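Local coordinates for peptidoglycan synthetase penicillin-binding protein 3 (Bifidobacterium adolescentis, PDB 4YE5) that probably binds penicillin and probably cross-links peptidoglycan strands during cell-wall synthesis, at residues 243-248 against 519-524. Numbering follows the deposited sequence.
Sequences GIAMVQ and ITVVLK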
# COMPACT_ATOMS: atom_id res chain seq x y z
N GLY A 243 -1.44 10.77 12.89
CA GLY A 243 -1.88 11.46 11.69
C GLY A 243 -1.67 10.53 10.51
O GLY A 243 -0.74 9.72 10.52
N ILE A 244 -2.56 10.62 9.52
CA ILE A 244 -2.38 9.86 8.28
C ILE A 244 -2.65 10.81 7.12
O ILE A 244 -3.36 11.79 7.27
CB ILE A 244 -3.32 8.62 8.21
CG1 ILE A 244 -4.76 9.03 8.03
CG2 ILE A 244 -3.18 7.72 9.47
CD1 ILE A 244 -5.78 7.91 8.40
N ALA A 245 -2.07 10.53 5.95
CA ALA A 245 -2.20 11.42 4.81
C ALA A 245 -2.10 10.60 3.55
O ALA A 245 -1.41 9.57 3.52
CB ALA A 245 -1.08 12.47 4.79
N MSE A 246 -2.77 11.06 2.51
CA MSE A 246 -2.77 10.36 1.23
C MSE A 246 -2.73 11.36 0.10
O MSE A 246 -3.37 12.42 0.19
CB MSE A 246 -4.05 9.52 1.10
CG MSE A 246 -4.16 8.79 -0.20
SE MSE A 246 -5.74 7.70 -0.08
CE MSE A 246 -5.51 6.71 -1.69
N VAL A 247 -1.98 11.05 -0.96
CA VAL A 247 -1.98 11.89 -2.15
C VAL A 247 -2.39 11.02 -3.34
O VAL A 247 -1.77 9.98 -3.60
CB VAL A 247 -0.57 12.50 -2.44
CG1 VAL A 247 -0.60 13.28 -3.76
CG2 VAL A 247 -0.11 13.39 -1.29
N GLN A 248 -3.42 11.44 -4.07
CA GLN A 248 -3.89 10.69 -5.23
C GLN A 248 -3.87 11.54 -6.51
O GLN A 248 -4.24 12.71 -6.49
CB GLN A 248 -5.33 10.20 -4.96
CG GLN A 248 -5.98 9.45 -6.13
CD GLN A 248 -7.24 8.73 -5.71
OE1 GLN A 248 -7.31 8.16 -4.62
NE2 GLN A 248 -8.25 8.75 -6.57
N ILE A 519 -5.56 15.45 -1.88
CA ILE A 519 -4.71 15.28 -0.72
C ILE A 519 -5.64 15.25 0.46
O ILE A 519 -6.39 16.19 0.69
CB ILE A 519 -3.81 16.52 -0.51
CG1 ILE A 519 -2.94 16.79 -1.75
CG2 ILE A 519 -2.91 16.32 0.72
CD1 ILE A 519 -2.42 18.24 -1.77
N THR A 520 -5.59 14.17 1.21
CA THR A 520 -6.44 14.07 2.37
C THR A 520 -5.59 13.85 3.61
O THR A 520 -4.65 13.06 3.59
CB THR A 520 -7.43 12.90 2.22
OG1 THR A 520 -8.22 13.10 1.04
CG2 THR A 520 -8.36 12.82 3.44
N VAL A 521 -5.92 14.54 4.69
CA VAL A 521 -5.21 14.39 5.96
C VAL A 521 -6.22 14.14 7.08
O VAL A 521 -7.28 14.76 7.12
CB VAL A 521 -4.37 15.65 6.29
CG1 VAL A 521 -3.83 15.60 7.75
CG2 VAL A 521 -3.20 15.76 5.31
N VAL A 522 -5.90 13.20 7.97
CA VAL A 522 -6.72 12.94 9.16
C VAL A 522 -5.81 12.93 10.38
O VAL A 522 -4.82 12.19 10.40
CB VAL A 522 -7.44 11.56 9.06
CG1 VAL A 522 -8.36 11.37 10.24
CG2 VAL A 522 -8.22 11.47 7.72
N LEU A 523 -6.13 13.73 11.39
CA LEU A 523 -5.34 13.80 12.63
C LEU A 523 -6.24 13.51 13.81
O LEU A 523 -7.37 14.01 13.87
CB LEU A 523 -4.75 15.22 12.83
CG LEU A 523 -3.99 15.82 11.64
CD1 LEU A 523 -3.61 17.27 11.97
CD2 LEU A 523 -2.72 15.00 11.33
N LYS A 524 -5.74 12.71 14.75
CA LYS A 524 -6.50 12.41 15.96
C LYS A 524 -6.07 13.31 17.10
O LYS A 524 -4.89 13.41 17.41
CB LYS A 524 -6.34 10.94 16.37
CG LYS A 524 -7.19 10.59 17.64
CD LYS A 524 -7.21 9.08 17.93
CE LYS A 524 -7.91 8.82 19.28
NZ LYS A 524 -8.28 7.37 19.47
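Ile244 and Val522 rise next to each other from one face of the sheet, Ile244 CG1 3.8 Å from Val522 CB. Ile244 carries CG1 between its backbone N and carbonyl carbon (chi1 70°), which brings CG1 and the CD1 beyond it alongside the valine. Their backbones form a hydrogen-bonded antiparallel pair: Ile244 N reaches Val522 O at 2.9 Å, and Val522 N returns a nearly straight bond (170° at the hydrogen) to Ile244 O. Met246 and Thr520 form the next hydrogen-bonded pair, their side chains on the same face as Ile244 and Val522, but the fully extended selenomethionine chain runs on to Met409 and Thr412 of helix 408-419, while Thr520 OG1 bonds to Thr412 and Ser507. Strands 242-249 and 517-524 are neighbours in the five-stranded antiparallel sheet of the penicillin-binding transpeptidase fold, which has helices against both faces. On the other face Ala245 CB meets Val521 CG2 at 3.9 Å, and Val247 CG2 approaches Ile519 CG1 more loosely, at 4.4 Å; helix 535-549 covers this side through Ile542 and Leu546. Leu523 holds CG beside its backbone N (chi1 -51°), which brings CD2 to 3.7 Å from Gly243 CA.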